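Local structure of gamma-glutamyltranspeptidase (Streptomyces lincolnensis, 6J3A) at residues Arg316-Gly321 against Leu352-Pro357; Gly308-Met313 against Asp346-Glu351; Trp268-Ala273 against Pro280-Gln285. The protein is an LmbA-like gamma-glutamyltranspeptidase homologue of the Ntn-hydrolase clan, whose own substrate and reaction are not established. All blocks are in the same frame, centred on the assembly; numbering follows the deposited sequence.

Interaction 1: residues Arg316-Gly321 against Leu352-Pro357; sequences REAWYG and LRPGSP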
ATOM      1  N   ARG A 316      35.966  -6.077  -0.030  1.00 32.22           N
ATOM      2  CA  ARG A 316      35.392  -5.193  -1.051  1.00 32.80           C
ATOM      3  C   ARG A 316      36.345  -4.047  -1.440  1.00 33.99           C
ATOM      4  O   ARG A 316      36.610  -3.811  -2.620  1.00 33.70           O
ATOM      5  CB  ARG A 316      34.068  -4.618  -0.574  1.00 32.74           C
ATOM      6  CG  ARG A 316      33.352  -3.775  -1.621  1.00 33.37           C
ATOM      7  CD  ARG A 316      32.248  -2.928  -1.020  1.00 34.05           C
ATOM      8  NE  ARG A 316      32.747  -1.667  -0.463  1.00 34.79           N
ATOM      9  CZ  ARG A 316      31.992  -0.626  -0.112  1.00 34.69           C
ATOM     10  NH1 ARG A 316      32.562   0.468   0.383  1.00 35.49           N
ATOM     11  NH2 ARG A 316      30.674  -0.656  -0.268  1.00 34.78           N
ATOM     12  N   GLU A 317      36.843  -3.347  -0.428  1.00 34.17           N
ATOM     13  CA  GLU A 317      37.759  -2.227  -0.629  1.00 35.31           C
ATOM     14  C   GLU A 317      39.090  -2.635  -1.258  1.00 34.13           C
ATOM     15  O   GLU A 317      39.597  -1.966  -2.166  1.00 34.72           O
ATOM     16  CB  GLU A 317      38.046  -1.537   0.707  1.00 36.88           C
ATOM     17  CG  GLU A 317      38.820  -0.230   0.571  1.00 37.65           C
ATOM     18  CD  GLU A 317      38.145   0.733  -0.385  1.00 37.52           C
ATOM     19  OE1 GLU A 317      36.931   0.971  -0.223  1.00 38.15           O
ATOM     20  OE2 GLU A 317      38.808   1.224  -1.316  1.00 38.86           O
ATOM     21  N   ALA A 318      39.660  -3.712  -0.736  1.00 32.84           N
ATOM     22  CA  ALA A 318      40.937  -4.246  -1.216  1.00 31.72           C
ATOM     23  C   ALA A 318      40.877  -4.833  -2.618  1.00 30.72           C
ATOM     24  O   ALA A 318      41.791  -4.622  -3.408  1.00 32.83           O
ATOM     25  CB  ALA A 318      41.457  -5.299  -0.249  1.00 31.40           C
ATOM     26  N   TRP A 319      39.813  -5.570  -2.917  1.00 30.13           N
ATOM     27  CA  TRP A 319      39.779  -6.437  -4.098  1.00 30.95           C
ATOM     28  C   TRP A 319      38.804  -6.038  -5.204  1.00 31.71           C
ATOM     29  O   TRP A 319      39.023  -6.410  -6.358  1.00 31.11           O
ATOM     30  CB  TRP A 319      39.545  -7.894  -3.664  1.00 31.53           C
ATOM     31  CG  TRP A 319      40.619  -8.364  -2.716  1.00 31.58           C
ATOM     32  CD1 TRP A 319      40.485  -8.652  -1.388  1.00 31.49           C
ATOM     33  CD2 TRP A 319      41.997  -8.541  -3.027  1.00 32.09           C
ATOM     34  NE1 TRP A 319      41.693  -9.019  -0.857  1.00 31.56           N
ATOM     35  CE2 TRP A 319      42.643  -8.951  -1.840  1.00 32.09           C
ATOM     36  CE3 TRP A 319      42.755  -8.397  -4.202  1.00 32.32           C
ATOM     37  CZ2 TRP A 319      44.012  -9.221  -1.792  1.00 32.54           C
ATOM     38  CZ3 TRP A 319      44.111  -8.656  -4.158  1.00 31.59           C
ATOM     39  CH2 TRP A 319      44.729  -9.070  -2.959  1.00 32.45           C
ATOM     40  N   TYR A 320      37.748  -5.281  -4.885  1.00 32.76           N
ATOM     41  CA  TYR A 320      36.675  -5.041  -5.875  1.00 32.54           C
ATOM     42  C   TYR A 320      36.986  -3.861  -6.764  1.00 31.51           C
ATOM     43  O   TYR A 320      37.679  -2.920  -6.370  1.00 29.47           O
ATOM     44  CB  TYR A 320      35.304  -4.816  -5.239  1.00 33.35           C
ATOM     45  CG  TYR A 320      34.671  -6.003  -4.536  1.00 35.23           C
ATOM     46  CD1 TYR A 320      35.439  -7.024  -3.953  1.00 35.36           C
ATOM     47  CD2 TYR A 320      33.284  -6.075  -4.395  1.00 36.52           C
ATOM     48  CE1 TYR A 320      34.843  -8.076  -3.276  1.00 35.55           C
ATOM     49  CE2 TYR A 320      32.682  -7.126  -3.716  1.00 36.24           C
ATOM     50  CZ  TYR A 320      33.468  -8.122  -3.155  1.00 36.10           C
ATOM     51  OH  TYR A 320      32.878  -9.170  -2.486  1.00 36.43           O
ATOM     52  N   GLY A 321      36.425  -3.916  -7.964  1.00 31.15           N
ATOM     53  CA  GLY A 321      36.635  -2.885  -8.965  1.00 31.47           C
ATOM     54  C   GLY A 321      36.547  -3.454 -10.361  1.00 31.61           C
ATOM     55  O   GLY A 321      36.202  -4.623 -10.548  1.00 31.28           O
ATOM     56  N   LEU A 352      40.285  -2.147   9.779  1.00 40.62           N
ATOM     57  CA  LEU A 352      39.983  -2.654   8.448  1.00 40.73           C
ATOM     58  C   LEU A 352      40.938  -3.814   8.171  1.00 40.87           C
ATOM     59  O   LEU A 352      42.149  -3.620   8.172  1.00 41.45           O
ATOM     60  CB  LEU A 352      40.151  -1.555   7.403  1.00 39.53           C
ATOM     61  CG  LEU A 352      39.619  -1.894   6.011  1.00 39.24           C
ATOM     62  CD1 LEU A 352      38.101  -1.968   6.045  1.00 39.28           C
ATOM     63  CD2 LEU A 352      40.072  -0.862   4.989  1.00 39.61           C
ATOM     64  N   ARG A 353      40.393  -5.011   7.946  1.00 39.46           N
ATOM     65  CA  ARG A 353      41.200  -6.240   7.872  1.00 39.38           C
ATOM     66  C   ARG A 353      40.903  -7.048   6.613  1.00 39.08           C
ATOM     67  O   ARG A 353      40.190  -8.053   6.686  1.00 39.04           O
ATOM     68  CB  ARG A 353      40.934  -7.116   9.099  1.00 39.71           C
ATOM     69  CG  ARG A 353      41.359  -6.485  10.418  1.00 41.41           C
ATOM     70  CD  ARG A 353      40.315  -6.708  11.499  1.00 42.32           C
ATOM     71  NE  ARG A 353      40.511  -7.954  12.238  1.00 43.30           N
ATOM     72  CZ  ARG A 353      39.546  -8.740  12.734  1.00 43.31           C
ATOM     73  NH1 ARG A 353      38.253  -8.477  12.566  1.00 42.65           N
ATOM     74  NH2 ARG A 353      39.883  -9.834  13.407  1.00 44.18           N
ATOM     75  N   PRO A 354      41.455  -6.631   5.457  1.00 37.81           N
ATOM     76  CA  PRO A 354      41.240  -7.415   4.246  1.00 37.98           C
ATOM     77  C   PRO A 354      42.080  -8.673   4.274  1.00 38.25           C
ATOM     78  O   PRO A 354      43.154  -8.690   4.872  1.00 39.12           O
ATOM     79  CB  PRO A 354      41.715  -6.488   3.120  1.00 37.96           C
ATOM     80  CG  PRO A 354      42.632  -5.512   3.767  1.00 37.80           C
ATOM     81  CD  PRO A 354      42.478  -5.593   5.262  1.00 37.28           C
ATOM     82  N   GLY A 355      41.584  -9.714   3.626  1.00 38.52           N
ATOM     83  CA  GLY A 355      42.271 -10.989   3.599  1.00 38.23           C
ATOM     84  C   GLY A 355      43.138 -11.161   2.376  1.00 37.89           C
ATOM     85  O   GLY A 355      43.295 -10.241   1.561  1.00 35.65           O
ATOM     86  N   SER A 356      43.668 -12.378   2.269  1.00 38.25           N
ATOM     87  CA  SER A 356      44.646 -12.765   1.266  1.00 40.48           C
ATOM     88  C   SER A 356      44.180 -13.942   0.381  1.00 39.97           C
ATOM     89  O   SER A 356      44.764 -15.035   0.439  1.00 38.03           O
ATOM     90  CB  SER A 356      45.977 -13.088   1.962  1.00 41.24           C
ATOM     91  OG  SER A 356      46.712 -11.898   2.180  1.00 43.13           O
ATOM     92  N   PRO A 357      43.147 -13.715  -0.463  1.00 41.09           N
ATOM     93  CA  PRO A 357      42.706 -14.752  -1.413  1.00 41.87           C
ATOM     94  C   PRO A 357      43.844 -15.291  -2.277  1.00 42.74           C
ATOM     95  O   PRO A 357      44.462 -14.529  -3.023  1.00 41.94           O
ATOM     96  CB  PRO A 357      41.680 -14.021  -2.296  1.00 42.02           C
ATOM     97  CG  PRO A 357      41.946 -12.570  -2.095  1.00 42.18           C
ATOM     98  CD  PRO A 357      42.408 -12.454  -0.671  1.00 41.60           C
TER
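Trp319 and Gly355 share the one hydrogen bond of this contact: the indole NE1 donates to the carbonyl O of Gly355 over 3.1 Å. The bond is moderately bent, with an N-H...O angle of 146°. On the indole side the oxygen sits at the edge and almost in the ring plane; on the glycine side the donor lies above the carbonyl plane, 42° out of it, and therefore not on a lone pair. The indole is brought there because CG stands anti to the carbonyl carbon of Trp319 (chi1 -58°), which turns the NE1 edge toward Gly355 O.

Trp319 closes helix 299-319, and Tyr320 is the first residue to leave helical backbone angles. The contact therefore fastens the C-terminal end of this helix to the irregular loop that follows helix 334-341. The backbone N of Gly355 is bound as well, by the carboxylate of Asp315 one turn back on the same helix.

A CH-pi contact joins the next pair. Pro357 CG lies over the five-membered ring of Trp319, 3.9 Å from its centroid, while Pro357 CD approaches NE1 to 3.5 Å. Ala318 CB is on the opposite face, near the rim, so the indole is flanked by a methyl and a pyrrolidine. With an alanine in place of Trp319, the Gly355 carbonyl would probably be left without its donor and a gap would open beside Pro357.

The remaining contact is apolar: Ala318 CB meets Pro354 CB at 3.6 Å, at the point where the two backbones come nearest. The proline also rests on Ala314 and Asp315, and Pro357 in turn packs on Glu330 and Leu331 of helix 328-331.

Interaction 2: residues Gly308-Met313 against Asp346-Glu351; sequences GCKLAM and DKASHE
Lys310 and Ser349 are held together by the carboxylate of Glu307, one turn back on helix 299-319: Lys310 NZ forms a salt bridge with its OE1, while the backbone N of Ser349 donates to its OE2. The contact is helix-to-loop packing, in which a lysine reaches from the middle of the helix to an irregular loop after helix 334-341. That loop contains an ST turn, the backbone N of Glu351 donating to Ser349 OG over 3.3 Å.

The lysine chain is bent at its second and third torsions (chi2 125°, chi3 106°), and its CE is laid against the loop backbone. CE is modelled 2.9 Å from Ser349 O, shorter than usual and of doubtful weight, and NZ is 3.2 Å from the same oxygen but at a poor angle for a hydrogen bond. The ammonium group instead has Glu307 as its polar partner, an arrangement that probably balances its charge in a buried setting. Beside it, Ala348 CB comes within 4.3 Å of NZ, and Asn540 and Ser542 also pack on the lysine. A water joins the two backbones, donating weakly to Lys310 O at 2.9 Å and to Glu351 O at 3.3 Å.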
ATOM      1  N   GLY A 308      31.233  -9.840  10.679  1.00 31.78           N
ATOM      2  CA  GLY A 308      31.298 -10.479   9.365  1.00 31.58           C
ATOM      3  C   GLY A 308      31.212  -9.477   8.226  1.00 31.59           C
ATOM      4  O   GLY A 308      31.972  -9.553   7.264  1.00 31.28           O
ATOM      5  N   CYS A 309      30.290  -8.524   8.353  1.00 32.75           N
ATOM      6  CA  CYS A 309      30.158  -7.423   7.398  1.00 32.08           C
ATOM      7  C   CYS A 309      31.435  -6.576   7.268  1.00 32.75           C
ATOM      8  O   CYS A 309      31.855  -6.262   6.148  1.00 32.27           O
ATOM      9  CB  CYS A 309      28.984  -6.540   7.780  1.00 31.39           C
ATOM     10  SG  CYS A 309      28.820  -5.088   6.728  1.00 31.11           S
ATOM     11  N   LYS A 310      32.044  -6.222   8.402  1.00 33.16           N
ATOM     12  CA  LYS A 310      33.331  -5.498   8.406  1.00 33.72           C
ATOM     13  C   LYS A 310      34.394  -6.225   7.584  1.00 33.43           C
ATOM     14  O   LYS A 310      35.054  -5.624   6.743  1.00 33.94           O
ATOM     15  CB  LYS A 310      33.830  -5.249   9.846  1.00 34.76           C
ATOM     16  CG  LYS A 310      33.327  -3.930  10.437  1.00 35.81           C
ATOM     17  CD  LYS A 310      32.588  -4.067  11.760  1.00 36.06           C
ATOM     18  CE  LYS A 310      33.391  -3.597  12.946  1.00 36.54           C
ATOM     19  NZ  LYS A 310      32.509  -3.487  14.142  1.00 37.19           N
ATOM     20  N   LEU A 311      34.527  -7.524   7.810  1.00 33.23           N
ATOM     21  CA  LEU A 311      35.518  -8.327   7.106  1.00 32.33           C
ATOM     22  C   LEU A 311      35.202  -8.439   5.619  1.00 31.84           C
ATOM     23  O   LEU A 311      36.113  -8.453   4.801  1.00 33.09           O
ATOM     24  CB  LEU A 311      35.620  -9.724   7.726  1.00 32.67           C
ATOM     25  CG  LEU A 311      36.018  -9.810   9.207  1.00 32.59           C
ATOM     26  CD1 LEU A 311      35.855 -11.231   9.715  1.00 32.45           C
ATOM     27  CD2 LEU A 311      37.440  -9.328   9.438  1.00 32.81           C
ATOM     28  N   ALA A 312      33.923  -8.533   5.266  1.00 31.06           N
ATOM     29  CA  ALA A 312      33.540  -8.601   3.849  1.00 30.32           C
ATOM     30  C   ALA A 312      33.768  -7.262   3.160  1.00 30.00           C
ATOM     31  O   ALA A 312      34.172  -7.233   2.006  1.00 30.66           O
ATOM     32  CB  ALA A 312      32.096  -9.048   3.684  1.00 29.82           C
ATOM     33  N   MET A 313      33.520  -6.164   3.873  1.00 30.03           N
ATOM     34  CA  MET A 313      33.721  -4.812   3.331  1.00 30.53           C
ATOM     35  C   MET A 313      35.190  -4.491   3.082  1.00 30.59           C
ATOM     36  O   MET A 313      35.545  -3.847   2.100  1.00 31.66           O
ATOM     37  CB  MET A 313      33.103  -3.772   4.268  1.00 31.15           C
ATOM     38  CG  MET A 313      31.585  -3.734   4.216  1.00 32.74           C
ATOM     39  SD  MET A 313      30.880  -3.380   2.582  1.00 35.10           S
ATOM     40  CE  MET A 313      30.222  -1.748   2.872  1.00 36.21           C
ATOM     41  N   ASP A 346      35.157 -12.021  20.226  1.00 45.00           N
ATOM     42  CA  ASP A 346      34.173 -11.591  21.222  1.00 46.18           C
ATOM     43  C   ASP A 346      33.951 -10.082  21.202  1.00 45.41           C
ATOM     44  O   ASP A 346      32.831  -9.617  21.435  1.00 44.01           O
ATOM     45  CB  ASP A 346      34.609 -12.018  22.625  1.00 48.49           C
ATOM     46  CG  ASP A 346      34.550 -13.529  22.833  1.00 51.54           C
ATOM     47  OD1 ASP A 346      34.096 -14.273  21.930  1.00 50.52           O
ATOM     48  OD2 ASP A 346      34.975 -13.976  23.922  1.00 55.17           O
ATOM     49  N   LYS A 347      35.025  -9.340  20.931  1.00 45.83           N
ATOM     50  CA  LYS A 347      35.008  -7.875  20.869  1.00 45.28           C
ATOM     51  C   LYS A 347      34.851  -7.335  19.443  1.00 43.18           C
ATOM     52  O   LYS A 347      35.105  -8.024  18.445  1.00 41.16           O
ATOM     53  CB  LYS A 347      36.269  -7.285  21.525  1.00 47.69           C
ATOM     54  CG  LYS A 347      36.048  -6.711  22.920  1.00 50.52           C
ATOM     55  CD  LYS A 347      35.462  -7.710  23.919  1.00 52.26           C
ATOM     56  CE  LYS A 347      35.542  -7.209  25.366  1.00 54.09           C
ATOM     57  NZ  LYS A 347      35.138  -5.780  25.563  1.00 55.99           N
ATOM     58  N   ALA A 348      34.428  -6.082  19.377  1.00 41.23           N
ATOM     59  CA  ALA A 348      34.145  -5.420  18.117  1.00 39.59           C
ATOM     60  C   ALA A 348      35.454  -4.912  17.538  1.00 38.38           C
ATOM     61  O   ALA A 348      36.232  -4.258  18.239  1.00 38.86           O
ATOM     62  CB  ALA A 348      33.183  -4.265  18.338  1.00 39.06           C
ATOM     63  N   SER A 349      35.696  -5.235  16.272  1.00 36.18           N
ATOM     64  CA  SER A 349      36.849  -4.741  15.538  1.00 36.14           C
ATOM     65  C   SER A 349      36.655  -3.261  15.153  1.00 37.04           C
ATOM     66  O   SER A 349      35.579  -2.863  14.718  1.00 36.53           O
ATOM     67  CB  SER A 349      37.071  -5.593  14.281  1.00 36.01           C
ATOM     68  OG  SER A 349      38.240  -5.200  13.573  1.00 36.19           O
ATOM     69  N   HIS A 350      37.705  -2.461  15.338  1.00 37.86           N
ATOM     70  CA  HIS A 350      37.770  -1.068  14.870  1.00 38.60           C
ATOM     71  C   HIS A 350      38.746  -0.932  13.692  1.00 39.63           C
ATOM     72  O   HIS A 350      39.091   0.177  13.281  1.00 40.14           O
ATOM     73  CB  HIS A 350      38.228  -0.167  16.018  1.00 38.43           C
ATOM     74  CG  HIS A 350      37.196   0.023  17.080  1.00 39.70           C
ATOM     75  ND1 HIS A 350      36.852   1.267  17.566  1.00 40.41           N
ATOM     76  CD2 HIS A 350      36.422  -0.869  17.743  1.00 41.20           C
ATOM     77  CE1 HIS A 350      35.920   1.131  18.493  1.00 41.03           C
ATOM     78  NE2 HIS A 350      35.639  -0.154  18.618  1.00 41.31           N
ATOM     79  N   GLU A 351      39.164  -2.074  13.149  1.00 41.34           N
ATOM     80  CA  GLU A 351      40.260  -2.173  12.199  1.00 42.22           C
ATOM     81  C   GLU A 351      39.706  -2.651  10.863  1.00 41.78           C
ATOM     82  O   GLU A 351      38.763  -3.456  10.816  1.00 41.27           O
ATOM     83  CB  GLU A 351      41.304  -3.174  12.714  1.00 44.37           C
ATOM     84  CG  GLU A 351      42.307  -2.615  13.724  1.00 47.06           C
ATOM     85  CD  GLU A 351      41.699  -2.290  15.083  1.00 49.57           C
ATOM     86  OE1 GLU A 351      41.102  -3.192  15.712  1.00 52.68           O
ATOM     87  OE2 GLU A 351      41.824  -1.129  15.534  1.00 52.70           O
TER
HETATM   88  O   HOH W   1      37.355  -5.350   8.477  1.00 41.49           O

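Interaction 3: residues Trp268-Ala273 against Pro280-Gln285; sequences WTVCKA and PVLLQQ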
ATOM      1  N   TRP A 268      19.164 -22.010  -0.483  1.00 29.88           N
ATOM      2  CA  TRP A 268      19.005 -20.858  -1.369  1.00 31.28           C
ATOM      3  C   TRP A 268      20.248 -20.599  -2.213  1.00 32.20           C
ATOM      4  O   TRP A 268      21.360 -20.994  -1.855  1.00 31.59           O
ATOM      5  CB  TRP A 268      18.727 -19.563  -0.590  1.00 31.68           C
ATOM      6  CG  TRP A 268      17.630 -19.592   0.417  1.00 32.34           C
ATOM      7  CD1 TRP A 268      17.687 -20.132   1.665  1.00 32.99           C
ATOM      8  CD2 TRP A 268      16.332 -18.989   0.300  1.00 32.25           C
ATOM      9  NE1 TRP A 268      16.498 -19.935   2.323  1.00 33.47           N
ATOM     10  CE2 TRP A 268      15.651 -19.233   1.509  1.00 32.83           C
ATOM     11  CE3 TRP A 268      15.675 -18.288  -0.714  1.00 32.13           C
ATOM     12  CZ2 TRP A 268      14.341 -18.804   1.729  1.00 33.02           C
ATOM     13  CZ3 TRP A 268      14.376 -17.858  -0.492  1.00 32.48           C
ATOM     14  CH2 TRP A 268      13.723 -18.117   0.720  1.00 32.59           C
ATOM     15  N   THR A 269      20.026 -19.907  -3.325  1.00 32.62           N
ATOM     16  CA  THR A 269      21.077 -19.283  -4.112  1.00 32.64           C
ATOM     17  C   THR A 269      20.738 -17.808  -4.195  1.00 32.58           C
ATOM     18  O   THR A 269      19.639 -17.459  -4.603  1.00 34.20           O
ATOM     19  CB  THR A 269      21.129 -19.834  -5.545  1.00 32.26           C
ATOM     20  OG1 THR A 269      21.229 -21.263  -5.503  1.00 31.73           O
ATOM     21  CG2 THR A 269      22.317 -19.246  -6.327  1.00 31.85           C
ATOM     22  N   VAL A 270      21.676 -16.945  -3.825  1.00 32.03           N
ATOM     23  CA  VAL A 270      21.507 -15.507  -4.011  1.00 31.36           C
ATOM     24  C   VAL A 270      22.275 -15.077  -5.254  1.00 31.04           C
ATOM     25  O   VAL A 270      23.426 -15.452  -5.416  1.00 30.94           O
ATOM     26  CB  VAL A 270      22.003 -14.715  -2.807  1.00 30.73           C
ATOM     27  CG1 VAL A 270      21.657 -13.244  -2.991  1.00 31.59           C
ATOM     28  CG2 VAL A 270      21.360 -15.245  -1.532  1.00 31.29           C
ATOM     29  N   CYS A 271      21.622 -14.298  -6.114  1.00 30.65           N
ATOM     30  CA  CYS A 271      22.229 -13.738  -7.327  1.00 30.40           C
ATOM     31  C   CYS A 271      22.456 -12.243  -7.183  1.00 28.57           C
ATOM     32  O   CYS A 271      21.566 -11.519  -6.734  1.00 27.34           O
ATOM     33  CB  CYS A 271      21.338 -13.992  -8.547  1.00 30.59           C
ATOM     34  SG  CYS A 271      21.047 -15.751  -8.835  1.00 31.09           S
ATOM     35  N   LYS A 272      23.642 -11.801  -7.597  1.00 27.69           N
ATOM     36  CA  LYS A 272      24.061 -10.398  -7.522  1.00 27.23           C
ATOM     37  C   LYS A 272      24.793  -9.988  -8.779  1.00 27.00           C
ATOM     38  O   LYS A 272      25.125 -10.822  -9.608  1.00 27.65           O
ATOM     39  CB  LYS A 272      25.004 -10.199  -6.333  1.00 26.78           C
ATOM     40  CG  LYS A 272      24.440 -10.613  -4.978  1.00 26.49           C
ATOM     41  CD  LYS A 272      23.266  -9.742  -4.536  1.00 26.33           C
ATOM     42  CE  LYS A 272      23.728  -8.383  -4.033  1.00 25.70           C
ATOM     43  NZ  LYS A 272      22.630  -7.383  -3.965  1.00 25.29           N
ATOM     44  N   ALA A 273      25.060  -8.696  -8.905  1.00 28.13           N
ATOM     45  CA  ALA A 273      25.931  -8.189  -9.972  1.00 28.92           C
ATOM     46  C   ALA A 273      27.378  -8.476  -9.629  1.00 28.61           C
ATOM     47  O   ALA A 273      27.737  -8.516  -8.455  1.00 27.81           O
ATOM     48  CB  ALA A 273      25.734  -6.695 -10.164  1.00 29.60           C
ATOM     49  N   PRO A 280      28.801  -8.648  -4.794  1.00 29.29           N
ATOM     50  CA  PRO A 280      29.419  -9.796  -4.146  1.00 29.34           C
ATOM     51  C   PRO A 280      29.700  -9.706  -2.645  1.00 29.51           C
ATOM     52  O   PRO A 280      29.898 -10.747  -2.023  1.00 30.97           O
ATOM     53  CB  PRO A 280      30.711  -9.953  -4.929  1.00 29.52           C
ATOM     54  CG  PRO A 280      30.337  -9.521  -6.305  1.00 29.57           C
ATOM     55  CD  PRO A 280      29.495  -8.311  -6.050  1.00 29.25           C
ATOM     56  N   VAL A 281      29.692  -8.506  -2.064  1.00 29.71           N
ATOM     57  CA  VAL A 281      29.947  -8.351  -0.634  1.00 29.92           C
ATOM     58  C   VAL A 281      28.841  -8.971   0.236  1.00 31.20           C
ATOM     59  O   VAL A 281      29.102  -9.376   1.376  1.00 30.91           O
ATOM     60  CB  VAL A 281      30.212  -6.872  -0.254  1.00 30.33           C
ATOM     61  CG1 VAL A 281      28.928  -6.096   0.022  1.00 30.30           C
ATOM     62  CG2 VAL A 281      31.130  -6.795   0.956  1.00 31.27           C
ATOM     63  N   LEU A 282      27.617  -9.032  -0.304  1.00 31.77           N
ATOM     64  CA  LEU A 282      26.507  -9.776   0.318  1.00 32.45           C
ATOM     65  C   LEU A 282      26.843 -11.268   0.341  1.00 31.70           C
ATOM     66  O   LEU A 282      26.738 -11.930   1.379  1.00 31.07           O
ATOM     67  CB  LEU A 282      25.185  -9.541  -0.443  1.00 33.85           C
ATOM     68  CG  LEU A 282      23.879  -9.936   0.290  1.00 35.38           C
ATOM     69  CD1 LEU A 282      22.684  -9.103  -0.173  1.00 35.72           C
ATOM     70  CD2 LEU A 282      23.553 -11.429   0.175  1.00 35.06           C
ATOM     71  N   LEU A 283      27.261 -11.774  -0.818  1.00 29.80           N
ATOM     72  CA  LEU A 283      27.655 -13.167  -0.971  1.00 29.01           C
ATOM     73  C   LEU A 283      28.821 -13.526  -0.018  1.00 28.77           C
ATOM     74  O   LEU A 283      28.802 -14.580   0.612  1.00 29.50           O
ATOM     75  CB  LEU A 283      27.999 -13.477  -2.442  1.00 28.06           C
ATOM     76  CG  LEU A 283      26.997 -13.089  -3.549  1.00 27.57           C
ATOM     77  CD1 LEU A 283      27.462 -13.458  -4.951  1.00 27.23           C
ATOM     78  CD2 LEU A 283      25.668 -13.755  -3.293  1.00 28.32           C
ATOM     79  N   GLN A 284      29.805 -12.637   0.109  1.00 28.93           N
ATOM     80  CA  GLN A 284      30.928 -12.847   1.046  1.00 29.68           C
ATOM     81  C   GLN A 284      30.468 -12.912   2.495  1.00 30.59           C
ATOM     82  O   GLN A 284      31.009 -13.675   3.290  1.00 31.95           O
ATOM     83  CB  GLN A 284      31.996 -11.759   0.893  1.00 28.90           C
ATOM     84  CG  GLN A 284      32.913 -11.972  -0.305  1.00 28.75           C
ATOM     85  CD  GLN A 284      34.260 -11.300  -0.173  1.00 28.74           C
ATOM     86  OE1 GLN A 284      34.652 -10.526  -1.040  1.00 29.28           O
ATOM     87  NE2 GLN A 284      34.981 -11.593   0.914  1.00 28.03           N
ATOM     88  N   GLN A 285      29.464 -12.114   2.829  1.00 32.05           N
ATOM     89  CA  GLN A 285      28.875 -12.160   4.166  1.00 32.95           C
ATOM     90  C   GLN A 285      28.199 -13.501   4.477  1.00 32.40           C
ATOM     91  O   GLN A 285      28.262 -13.980   5.612  1.00 31.96           O
ATOM     92  CB  GLN A 285      27.901 -11.002   4.356  1.00 33.32           C
ATOM     93  CG  GLN A 285      28.601  -9.666   4.550  1.00 33.94           C
ATOM     94  CD  GLN A 285      27.628  -8.503   4.537  1.00 33.69           C
ATOM     95  OE1 GLN A 285      27.067  -8.148   5.566  1.00 34.04           O
ATOM     96  NE2 GLN A 285      27.424  -7.910   3.371  1.00 32.72           N
TER
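Strand 268-272 and helix 280-285 run nearly antiparallel, their axes 155° apart and 8.4 Å at closest approach, after a connection of only six residues. Leu283 reaches both Val270 and Lys272. Its CD2 comes 3.8 Å from Val270 CB and an equal distance from Lys272 CG, and the side chain slides past both in the opposite direction. Leu282 instead crosses each at about a right angle, CD2 meeting Val270 CG1 at 4.1 Å and CB meeting Lys272 CE at 4.0 Å.

The lysine chain, bent at chi2 and chi3 (-66° and -76°), curls so that its methylenes cover the leucines. Its NZ is carried on to a salt bridge with Asp507, which probably offsets its buried charge, and to hydrogen bonds with Thr484 OG1, Ser486 OG and Pro485 O. Pro280 CD lies beside Ala273 O, 3.0 Å away, a short contact. Farther along, Val281 O accepts from both N and NE2 of Gln285, which arrive from opposite faces of its carbonyl plane. Helix 280-288 thus covers one face of a strand placed between 256-265 and 486-490, the helix-on-sheet layering of the alpha-beta-beta-alpha Ntn-hydrolase fold.

Helix 299-319 ties the three contacts together. Interactions 1 and 2 lie along it, their centres 13 Å apart, and both receive the same loop; they meet where Leu311 CD2 packs 3.3 Å from Arg353 NH1. Helix 280-288, which supplies interaction 3, packs against helix 299-319 as well: Ala312 CB lies 3.7 Å from Gln285 CG, although the centres of interactions 2 and 3 are 18 Å apart. Between interactions 1 and 3, 16 Å centre to centre, Tyr320 OH probably hydrogen-bonds Gln284 OE1 at 2.7 Å. Asp315 serves both, one carboxylate oxygen taking Gly355 N and the other Gln284 NE2. The order outward is therefore strand, helix, helix, loop.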